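Local coordinates for devB protein (Vibrio cholerae O1 biovar eltor str. N16961, PDB 1Y89), which probably hydrolyses 6-phosphogluconolactone to 6-phosphogluconate in the pentose phosphate pathway, at residues 29-35 with 61-67; 111-115 with 173-177; 142-148 with 213-218. One frame throughout, in Å; residues are numbered along the deposited sequence.

Contact 1: residues 29-35 with 61-67; sequences QPVHISL and NLHFWWG
Val-31 to Leu-35 and Leu-62 to Trp-66 pair in parallel as neighbouring inner strands of the mixed beta-sheet, linked in the chain by helical segments. Backbone bonds run alternately between them: Ile-33 N gives to His-63 O at 2.8 Å, and Ile-33 O receives Trp-65 N at 2.8 Å. The row ends where Gly-67 N reaches Leu-35 O, 3.0 Å away.

On one face, His-32, His-63 and Trp-65 form an aromatic cluster. The indole NE1 of Trp-65 donates to ND1 of His-32 (3.0 Å, N-H...N 151°), tilted slightly from both ring planes, which helps to hold the imidazole in its rotation. His-32 CE1 sits over a face of the His-63 ring, 3.6 Å from His-63 CG, the two planes inclined at 39°. The ND1 of His-63 turns to His-100, whose ring stacks on Trp-65. Ser-34 OG, on the same face, is hydrogen-bonded to Lys-176 NZ.

The other face is apolar. CD1 of Leu-35 lies 3.7 Å from CD1 of Phe-64, while CB of Leu-35 rests over the five-membered ring of Trp-66 in a CH-pi contact, offset toward the rim. Ile-33 runs alongside Phe-64, and its CD1 meets Leu-62 CD2 at 4.0 Å. Helix 10-25 covers this face through Met-21, which touches Ile-33 and Leu-62; helix 108-122 packs against Trp-65 on the opposite one. Two adjacent parallel strands joined through helix and sandwiched between helical layers are typical of a beta-alpha-beta crossover in a Rossmann-like alpha/beta fold.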
loop_
_atom_site.group_PDB
_atom_site.type_symbol
_atom_site.label_atom_id
_atom_site.label_comp_id
_atom_site.label_asym_id
_atom_site.label_seq_id
_atom_site.Cartn_x
_atom_site.Cartn_y
_atom_site.Cartn_z
ATOM N N GLN A 29 -9.842 13.336 -16.748
ATOM C CA GLN A 29 -8.696 13.392 -17.669
ATOM C C GLN A 29 -8.227 11.984 -18.024
ATOM O O GLN A 29 -8.567 11.039 -17.316
ATOM C CB GLN A 29 -7.569 14.148 -17.013
ATOM C CG GLN A 29 -7.116 13.439 -15.764
ATOM C CD GLN A 29 -6.134 14.291 -15.009
ATOM O OE1 GLN A 29 -4.941 14.334 -15.359
ATOM N NE2 GLN A 29 -6.635 15.019 -14.005
ATOM N N PRO A 30 -7.493 11.835 -19.144
ATOM C CA PRO A 30 -7.057 10.514 -19.581
ATOM C C PRO A 30 -6.135 9.824 -18.605
ATOM O O PRO A 30 -5.209 10.445 -18.052
ATOM C CB PRO A 30 -6.324 10.783 -20.908
ATOM C CG PRO A 30 -6.852 12.080 -21.389
ATOM C CD PRO A 30 -7.109 12.888 -20.119
ATOM N N VAL A 31 -6.415 8.541 -18.394
ATOM C CA VAL A 31 -5.601 7.654 -17.571
ATOM C C VAL A 31 -5.293 6.453 -18.473
ATOM O O VAL A 31 -6.213 5.806 -19.004
ATOM C CB VAL A 31 -6.343 7.190 -16.283
ATOM C CG1 VAL A 31 -5.462 6.199 -15.447
ATOM C CG2 VAL A 31 -6.796 8.413 -15.446
ATOM N N HIS A 32 -3.999 6.199 -18.664
ATOM C CA HIS A 32 -3.541 5.098 -19.513
ATOM C C HIS A 32 -3.174 3.896 -18.665
ATOM O O HIS A 32 -2.243 3.970 -17.805
ATOM C CB HIS A 32 -2.384 5.585 -20.378
ATOM C CG HIS A 32 -2.825 6.598 -21.379
ATOM N ND1 HIS A 32 -3.485 6.243 -22.539
ATOM C CD2 HIS A 32 -2.778 7.957 -21.365
ATOM C CE1 HIS A 32 -3.787 7.338 -23.219
ATOM N NE2 HIS A 32 -3.365 8.395 -22.527
ATOM N N ILE A 33 -3.901 2.801 -18.912
ATOM C CA ILE A 33 -3.789 1.582 -18.128
ATOM C C ILE A 33 -3.377 0.432 -19.053
ATOM O O ILE A 33 -3.948 0.244 -20.127
ATOM C CB ILE A 33 -5.096 1.262 -17.368
ATOM C CG1 ILE A 33 -5.409 2.447 -16.402
ATOM C CG2 ILE A 33 -4.984 -0.130 -16.585
ATOM C CD1 ILE A 33 -6.797 2.489 -15.931
ATOM N N SER A 34 -2.364 -0.311 -18.628
ATOM C CA SER A 34 -1.903 -1.473 -19.384
ATOM C C SER A 34 -2.413 -2.778 -18.724
ATOM O O SER A 34 -2.182 -3.015 -17.520
ATOM C CB SER A 34 -0.386 -1.464 -19.470
ATOM O OG SER A 34 0.069 -2.655 -20.107
ATOM N N LEU A 35 -3.058 -3.632 -19.522
ATOM C CA LEU A 35 -3.684 -4.853 -19.017
ATOM C C LEU A 35 -2.887 -6.093 -19.363
ATOM O O LEU A 35 -2.420 -6.222 -20.483
ATOM C CB LEU A 35 -5.084 -5.003 -19.614
ATOM C CG LEU A 35 -6.109 -3.898 -19.299
ATOM C CD1 LEU A 35 -7.422 -4.176 -20.023
ATOM C CD2 LEU A 35 -6.361 -3.839 -17.763
ATOM N N ASN A 61 -12.844 8.302 -19.596
ATOM C CA ASN A 61 -11.538 8.781 -19.110
ATOM C C ASN A 61 -10.423 7.719 -19.048
ATOM O O ASN A 61 -9.239 8.037 -18.876
ATOM C CB ASN A 61 -11.702 9.424 -17.725
ATOM C CG ASN A 61 -12.535 10.662 -17.773
ATOM O OD1 ASN A 61 -12.527 11.375 -18.790
ATOM N ND2 ASN A 61 -13.258 10.953 -16.679
ATOM N N LEU A 62 -10.796 6.451 -19.211
ATOM C CA LEU A 62 -9.807 5.355 -19.129
ATOM C C LEU A 62 -9.399 4.898 -20.516
ATOM O O LEU A 62 -10.225 4.814 -21.404
ATOM C CB LEU A 62 -10.373 4.157 -18.327
ATOM C CG LEU A 62 -10.861 4.382 -16.894
ATOM C CD1 LEU A 62 -11.217 3.070 -16.203
ATOM C CD2 LEU A 62 -9.830 5.137 -16.072
ATOM N N HIS A 63 -8.107 4.632 -20.705
ATOM C CA HIS A 63 -7.596 4.081 -21.949
ATOM C C HIS A 63 -6.915 2.769 -21.648
ATOM O O HIS A 63 -6.043 2.713 -20.777
ATOM C CB HIS A 63 -6.601 5.069 -22.604
ATOM C CG HIS A 63 -7.276 6.296 -23.131
ATOM N ND1 HIS A 63 -7.525 6.491 -24.471
ATOM C CD2 HIS A 63 -7.858 7.337 -22.480
ATOM C CE1 HIS A 63 -8.165 7.640 -24.634
ATOM N NE2 HIS A 63 -8.387 8.168 -23.439
ATOM N N PHE A 64 -7.329 1.712 -22.329
ATOM C CA PHE A 64 -6.747 0.400 -22.080
ATOM C C PHE A 64 -5.815 0.002 -23.188
ATOM O O PHE A 64 -6.161 0.108 -24.381
ATOM C CB PHE A 64 -7.830 -0.689 -21.908
ATOM C CG PHE A 64 -8.597 -0.554 -20.637
ATOM C CD1 PHE A 64 -7.944 -0.536 -19.408
ATOM C CD2 PHE A 64 -9.966 -0.438 -20.657
ATOM C CE1 PHE A 64 -8.671 -0.409 -18.199
ATOM C CE2 PHE A 64 -10.696 -0.305 -19.460
ATOM C CZ PHE A 64 -10.040 -0.289 -18.233
ATOM N N TRP A 65 -4.645 -0.471 -22.753
ATOM C CA TRP A 65 -3.617 -0.993 -23.642
ATOM C C TRP A 65 -3.259 -2.358 -23.060
ATOM O O TRP A 65 -3.756 -2.699 -21.986
ATOM C CB TRP A 65 -2.379 -0.096 -23.638
ATOM C CG TRP A 65 -2.651 1.340 -23.997
ATOM C CD1 TRP A 65 -3.213 2.303 -23.176
ATOM C CD2 TRP A 65 -2.339 1.986 -25.223
ATOM N NE1 TRP A 65 -3.288 3.508 -23.849
ATOM C CE2 TRP A 65 -2.730 3.348 -25.092
ATOM C CE3 TRP A 65 -1.744 1.562 -26.419
ATOM C CZ2 TRP A 65 -2.578 4.268 -26.114
ATOM C CZ3 TRP A 65 -1.585 2.488 -27.445
ATOM C CH2 TRP A 65 -2.006 3.833 -27.281
ATOM N N TRP A 66 -2.444 -3.122 -23.783
ATOM C CA TRP A 66 -1.978 -4.440 -23.359
ATOM C C TRP A 66 -0.484 -4.482 -23.140
ATOM O O TRP A 66 0.278 -3.972 -23.991
ATOM C CB TRP A 66 -2.448 -5.531 -24.348
ATOM C CG TRP A 66 -3.858 -5.915 -23.981
ATOM C CD1 TRP A 66 -4.255 -6.978 -23.209
ATOM C CD2 TRP A 66 -5.037 -5.171 -24.281
ATOM N NE1 TRP A 66 -5.610 -6.938 -23.028
ATOM C CE2 TRP A 66 -6.115 -5.831 -23.663
ATOM C CE3 TRP A 66 -5.285 -3.983 -25.008
ATOM C CZ2 TRP A 66 -7.449 -5.375 -23.779
ATOM C CZ3 TRP A 66 -6.605 -3.520 -25.113
ATOM C CH2 TRP A 66 -7.662 -4.201 -24.483
ATOM N N GLY A 67 -0.056 -5.059 -22.001
ATOM C CA GLY A 67 1.397 -5.254 -21.791
ATOM C C GLY A 67 1.934 -6.293 -22.788
ATOM O O GLY A 67 3.105 -6.292 -23.171
#

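Contact 2: residues 111-115 with 173-177; sequences EAERF and RVSKT. With PO4 (phosphate ion), chain C.
Helix 108-122 packs on strand 172-176, an antiparallel strand toward one border of the mixed sheet, with Val-174 meeting Ala-112 and Phe-115. The short helix and strand segments run at 30° to each other, 8.8 Å apart at their closest. Val-174 CG1 carries most of the contact: it lies 3.7 Å from Phe-115 CD2 and 4.1 Å from Ala-112 CB. Its anti placement relative to the valine backbone N (chi1 171°) sets this branch between the two helix residues, while CG2 approaches CG of Glu-111. The valine and phenylalanine side chains point in opposing directions and overlap alongside.

Farther along the strand, the rim of the Phe-115 ring meets the aliphatic part of Lys-176, its CZ 4.0 Å from Lys-176 CG, the two side chains crossing at about a right angle. The ammonium end of this lysine bonds to Ser-34 and lies against Phe-132 in a cation-pi contact. Within the helix, Arg-114 and Glu-111 form a side-on, two-pronged salt bridge, with Arg-114 NE 2.7 Å from Glu-111 OE1 and NH2 2.9 Å from OE2, both oxygens lying near the guanidinium plane.

Beyond the strand, Arg-173 reaches away from the helix and clasps the phosphate ion, NH1 on O1 and NH2 on O4, in two nearly straight bonds. A helix layered on a face of the central sheet is typical of alpha/beta folds; here the covered strand also supplies an arginine to an anion site.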
loop_
_atom_site.group_PDB
_atom_site.type_symbol
_atom_site.label_atom_id
_atom_site.label_comp_id
_atom_site.label_asym_id
_atom_site.label_seq_id
_atom_site.Cartn_x
_atom_site.Cartn_y
_atom_site.Cartn_z
ATOM N N GLU A 111 3.421 -4.894 -36.634
ATOM C CA GLU A 111 2.492 -4.615 -35.545
ATOM C C GLU A 111 3.189 -4.101 -34.278
ATOM O O GLU A 111 2.725 -3.124 -33.682
ATOM C CB GLU A 111 1.544 -5.803 -35.274
ATOM C CG GLU A 111 0.659 -5.613 -34.030
ATOM C CD GLU A 111 -0.186 -4.329 -34.027
ATOM O OE1 GLU A 111 -0.387 -3.691 -35.075
ATOM O OE2 GLU A 111 -0.676 -3.953 -32.951
ATOM N N ALA A 112 4.292 -4.722 -33.857
ATOM C CA ALA A 112 5.080 -4.160 -32.745
ATOM C C ALA A 112 5.436 -2.679 -32.996
ATOM O O ALA A 112 5.348 -1.855 -32.063
ATOM C CB ALA A 112 6.361 -4.971 -32.498
ATOM N N GLU A 113 5.868 -2.346 -34.226
ATOM C CA GLU A 113 6.188 -0.951 -34.564
ATOM C C GLU A 113 4.962 -0.033 -34.529
ATOM O O GLU A 113 5.054 1.083 -34.028
ATOM C CB GLU A 113 6.888 -0.853 -35.923
ATOM C CG GLU A 113 8.198 -1.628 -35.921
ATOM C CD GLU A 113 8.868 -1.733 -37.283
ATOM O OE1 GLU A 113 8.478 -1.012 -38.238
ATOM O OE2 GLU A 113 9.807 -2.543 -37.375
ATOM N N ARG A 114 3.839 -0.475 -35.101
ATOM C CA ARG A 114 2.567 0.296 -35.005
ATOM C C ARG A 114 2.164 0.560 -33.548
ATOM O O ARG A 114 1.814 1.682 -33.156
ATOM C CB ARG A 114 1.428 -0.442 -35.716
ATOM C CG ARG A 114 0.176 0.430 -35.954
ATOM C CD ARG A 114 -1.141 -0.383 -35.927
ATOM N NE ARG A 114 -1.298 -1.139 -34.678
ATOM C CZ ARG A 114 -1.691 -0.597 -33.520
ATOM N NH1 ARG A 114 -2.010 0.714 -33.454
ATOM N NH2 ARG A 114 -1.774 -1.359 -32.432
ATOM N N PHE A 115 2.189 -0.494 -32.745
ATOM C CA PHE A 115 1.862 -0.413 -31.317
ATOM C C PHE A 115 2.769 0.615 -30.626
ATOM O O PHE A 115 2.283 1.498 -29.919
ATOM C CB PHE A 115 1.973 -1.856 -30.726
ATOM C CG PHE A 115 1.992 -1.945 -29.214
ATOM C CD1 PHE A 115 1.023 -1.314 -28.429
ATOM C CD2 PHE A 115 2.916 -2.778 -28.585
ATOM C CE1 PHE A 115 1.041 -1.471 -27.024
ATOM C CE2 PHE A 115 2.938 -2.919 -27.181
ATOM C CZ PHE A 115 1.997 -2.266 -26.414
ATOM N N ARG A 173 4.201 -13.434 -29.660
ATOM C CA ARG A 173 3.513 -12.352 -28.942
ATOM C C ARG A 173 4.144 -11.024 -29.305
ATOM O O ARG A 173 5.343 -10.971 -29.615
ATOM C CB ARG A 173 3.721 -12.502 -27.422
ATOM C CG ARG A 173 2.856 -13.627 -26.781
ATOM C CD ARG A 173 3.675 -14.848 -26.508
ATOM N NE ARG A 173 2.815 -15.879 -25.921
ATOM C CZ ARG A 173 2.502 -15.967 -24.620
ATOM N NH1 ARG A 173 3.012 -15.115 -23.743
ATOM N NH2 ARG A 173 1.692 -16.931 -24.196
ATOM N N VAL A 174 3.360 -9.955 -29.193
ATOM C CA VAL A 174 3.888 -8.576 -29.189
ATOM C C VAL A 174 3.868 -8.130 -27.728
ATOM O O VAL A 174 2.861 -8.313 -27.041
ATOM C CB VAL A 174 3.028 -7.646 -30.071
ATOM C CG1 VAL A 174 3.447 -6.167 -29.888
ATOM C CG2 VAL A 174 3.133 -8.094 -31.535
ATOM N N SER A 175 4.996 -7.608 -27.247
ATOM C CA SER A 175 5.113 -7.240 -25.854
ATOM C C SER A 175 5.620 -5.828 -25.690
ATOM O O SER A 175 6.422 -5.363 -26.501
ATOM C CB SER A 175 6.089 -8.180 -25.151
ATOM O OG SER A 175 6.100 -7.979 -23.737
ATOM N N LYS A 176 5.191 -5.158 -24.626
ATOM C CA LYS A 176 5.954 -4.006 -24.138
ATOM C C LYS A 176 7.370 -4.463 -23.820
ATOM O O LYS A 176 7.566 -5.629 -23.433
ATOM C CB LYS A 176 5.347 -3.468 -22.838
ATOM C CG LYS A 176 4.067 -2.657 -23.050
ATOM C CD LYS A 176 3.665 -1.967 -21.704
ATOM C CE LYS A 176 2.457 -1.010 -21.831
ATOM N NZ LYS A 176 1.195 -1.585 -22.391
ATOM N N THR A 177 8.355 -3.566 -23.974
ATOM C CA THR A 177 9.702 -3.865 -23.507
ATOM C C THR A 177 9.842 -3.489 -22.031
ATOM O O THR A 177 8.982 -2.771 -21.481
ATOM C CB THR A 177 10.752 -3.067 -24.286
ATOM O OG1 THR A 177 10.436 -1.668 -24.185
ATOM C CG2 THR A 177 10.775 -3.527 -25.746
HETATM P P PO4 C . 1.336 -16.220 -20.448
HETATM O O1 PO4 C . 2.472 -15.304 -20.874
HETATM O O2 PO4 C . 1.700 -16.830 -19.150
HETATM O O3 PO4 C . 0.143 -15.333 -20.366
HETATM O O4 PO4 C . 1.191 -17.275 -21.477
#

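Contact 3: residues 142-148 with 213-218. With PO4 (phosphate ion), chain C.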
loop_
_atom_site.group_PDB
_atom_site.type_symbol
_atom_site.label_atom_id
_atom_site.label_comp_id
_atom_site.label_asym_id
_atom_site.label_seq_id
_atom_site.Cartn_x
_atom_site.Cartn_y
_atom_site.Cartn_z
ATOM N N ASP A 142 7.852 -19.350 -14.261
ATOM C CA ASP A 142 9.263 -19.136 -14.679
ATOM C C ASP A 142 9.746 -17.712 -14.398
ATOM O O ASP A 142 10.864 -17.317 -14.772
ATOM C CB ASP A 142 9.423 -19.445 -16.177
ATOM C CG ASP A 142 8.656 -18.456 -17.059
ATOM O OD1 ASP A 142 7.758 -17.736 -16.537
ATOM O OD2 ASP A 142 8.937 -18.424 -18.276
ATOM N N GLY A 143 8.902 -16.926 -13.732
ATOM C CA GLY A 143 9.255 -15.545 -13.417
ATOM C C GLY A 143 9.015 -14.530 -14.542
ATOM O O GLY A 143 9.367 -13.373 -14.388
ATOM N N HIS A 144 8.429 -14.938 -15.677
ATOM C CA HIS A 144 8.280 -13.993 -16.778
ATOM C C HIS A 144 7.161 -13.013 -16.450
ATOM O O HIS A 144 6.309 -13.295 -15.626
ATOM C CB HIS A 144 8.019 -14.679 -18.156
ATOM C CG HIS A 144 6.594 -15.096 -18.398
ATOM N ND1 HIS A 144 6.068 -16.295 -17.944
ATOM C CD2 HIS A 144 5.595 -14.497 -19.097
ATOM C CE1 HIS A 144 4.812 -16.415 -18.359
ATOM N NE2 HIS A 144 4.506 -15.345 -19.071
ATOM N N THR A 145 7.174 -11.870 -17.115
ATOM C CA THR A 145 6.064 -10.927 -16.998
ATOM C C THR A 145 5.858 -10.341 -18.402
ATOM O O THR A 145 6.770 -10.419 -19.253
ATOM C CB THR A 145 6.366 -9.826 -15.959
ATOM O OG1 THR A 145 5.179 -9.072 -15.703
ATOM C CG2 THR A 145 7.495 -8.866 -16.450
ATOM N N ALA A 146 4.673 -9.798 -18.676
ATOM C CA ALA A 146 4.296 -9.484 -20.057
ATOM C C ALA A 146 4.724 -10.678 -20.919
ATOM O O ALA A 146 4.446 -11.807 -20.541
ATOM C CB ALA A 146 4.974 -8.166 -20.523
ATOM N N SER A 147 5.416 -10.464 -22.057
ATOM C CA SER A 147 5.987 -11.608 -22.806
ATOM C C SER A 147 7.511 -11.473 -22.867
ATOM O O SER A 147 8.163 -11.738 -23.917
ATOM C CB SER A 147 5.368 -11.752 -24.225
ATOM O OG SER A 147 4.109 -12.435 -24.125
ATOM N N LEU A 148 8.052 -11.034 -21.729
ATOM C CA LEU A 148 9.469 -10.917 -21.490
ATOM C C LEU A 148 9.864 -12.140 -20.680
ATOM O O LEU A 148 9.546 -12.226 -19.488
ATOM C CB LEU A 148 9.747 -9.639 -20.676
ATOM C CG LEU A 148 9.292 -8.351 -21.380
ATOM C CD1 LEU A 148 9.482 -7.127 -20.443
ATOM C CD2 LEU A 148 9.997 -8.185 -22.752
ATOM N N TYR A 213 14.674 -14.132 -13.193
ATOM C CA TYR A 213 13.259 -13.739 -13.386
ATOM C C TYR A 213 13.068 -12.282 -13.799
ATOM O O TYR A 213 13.342 -11.393 -13.011
ATOM C CB TYR A 213 12.478 -13.965 -12.086
ATOM C CG TYR A 213 12.658 -15.318 -11.463
ATOM C CD1 TYR A 213 12.742 -16.457 -12.253
ATOM C CD2 TYR A 213 12.706 -15.468 -10.080
ATOM C CE1 TYR A 213 12.875 -17.710 -11.688
ATOM C CE2 TYR A 213 12.853 -16.719 -9.499
ATOM C CZ TYR A 213 12.928 -17.839 -10.321
ATOM O OH TYR A 213 13.072 -19.108 -9.784
ATOM N N PRO A 214 12.530 -12.027 -15.008
ATOM C CA PRO A 214 12.185 -10.649 -15.366
ATOM C C PRO A 214 11.357 -9.923 -14.279
ATOM O O PRO A 214 11.622 -8.744 -13.990
ATOM C CB PRO A 214 11.389 -10.824 -16.674
ATOM C CG PRO A 214 12.050 -12.109 -17.297
ATOM C CD PRO A 214 12.295 -12.978 -16.120
ATOM N N ALA A 215 10.344 -10.589 -13.707
ATOM C CA ALA A 215 9.511 -9.937 -12.678
ATOM C C ALA A 215 10.300 -9.548 -11.420
ATOM O O ALA A 215 9.922 -8.578 -10.749
ATOM C CB ALA A 215 8.303 -10.814 -12.287
ATOM N N ALA A 216 11.367 -10.293 -11.086
ATOM C CA ALA A 216 12.292 -9.863 -10.005
ATOM C C ALA A 216 13.141 -8.625 -10.371
ATOM O O ALA A 216 13.541 -7.848 -9.487
ATOM C CB ALA A 216 13.218 -11.003 -9.599
ATOM N N LYS A 217 13.428 -8.459 -11.657
ATOM C CA LYS A 217 14.348 -7.424 -12.159
ATOM C C LYS A 217 13.705 -6.109 -12.586
ATOM O O LYS A 217 14.378 -5.074 -12.677
ATOM C CB LYS A 217 15.132 -7.973 -13.364
ATOM C CG LYS A 217 16.055 -9.119 -13.024
ATOM C CD LYS A 217 16.857 -9.518 -14.258
ATOM C CE LYS A 217 17.481 -10.895 -14.089
ATOM N NZ LYS A 217 18.578 -10.850 -13.076
ATOM N N ILE A 218 12.416 -6.143 -12.895
ATOM C CA ILE A 218 11.771 -4.988 -13.513
ATOM C C ILE A 218 10.995 -4.221 -12.461
ATOM O O ILE A 218 10.086 -4.771 -11.822
ATOM C CB ILE A 218 10.873 -5.434 -14.726
ATOM C CG1 ILE A 218 11.778 -5.891 -15.891
ATOM C CG2 ILE A 218 9.987 -4.269 -15.198
ATOM C CD1 ILE A 218 11.020 -6.663 -17.002
HETATM P P PO4 C . 1.336 -16.220 -20.448
HETATM O O1 PO4 C . 2.472 -15.304 -20.874
HETATM O O2 PO4 C . 1.700 -16.830 -19.150
HETATM O O3 PO4 C . 0.143 -15.333 -20.366
HETATM O O4 PO4 C . 1.191 -17.275 -21.477
#
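A single hydrogen bond joins loop 142-148 to the turn of helix 214-217: Ala-215 N donates to Gly-143 O at 3.0 Å, almost straight at 168°. It ties the start of this one-turn helix to the loop. Gly-143 has a positive phi (83°), and the Tyr-213 ring packs closely on it, with CD1 3.8 Å from the glycine CA.

Van der Waals contacts supply the rest. The Pro-214 ring turns one side to two loop carbonyls, its CD beside Gly-143 O and its CG 3.3 Å from Leu-148 O. Beyond it, Ile-218 CD1 meets CD1 of Leu-148 at 3.8 Å, the side chains crossing at about a right angle, and also approaches the methyl of Thr-145. Leu-181 of helix 178-183 touches both Thr-145 and Ile-218. The Thr-145 hydroxyl bonds to Gly-138 O.

Polar bonds within the loop place His-144. Asp-142 OD1 accepts twice: from the His-144 backbone N, forming an Asx turn, and from ND1 of the same residue at 2.6 Å, in the ring plane and on the syn side of the carboxylate. With CG between the backbone N and the carbonyl carbon (chi1 81°), ND1 comes within bonding distance of Asp-142, and Phe-149 stacks on the ring. Its other nitrogen, NE2, then faces the phosphate ion and bonds to O1 at 2.7 Å.

Arg-173 and Arg-70 grip the same phosphate, which probably comes from the crystallisation liquor but may mark the place of a substrate phosphate. The segment Asp-Gly-His-Thr-Ala-Ser-Leu belongs to a signature loop of the 6-phosphogluconolactonase family, and an aspartate-oriented histidine beside arginine-bound phosphate is consistent with the pocket for a phosphorylated sugar substrate.

In the fold
All three contacts lie in one alpha/beta domain, with centres about 16 Å (contacts 1 and 2), 17 Å (2 and 3) and 21 Å (1 and 3) apart. Contact 1 closes along the chain before the others open, whereas contacts 2 and 3 interleave. Strands 62-70 and 172-176 are sheet neighbours, so Gly-67 of contact 1 meets the backbone of Lys-176 in contact 2. Contact 3 sits on the opposite side of the chain's centre from contact 1, although Ala-146 still reaches Gly-67. Ser-147 bonds to Arg-173 and Ser-175, tying the loop to the strand, and residues of contacts 2 and 3 converge on one phosphate, probably marking the substrate pocket.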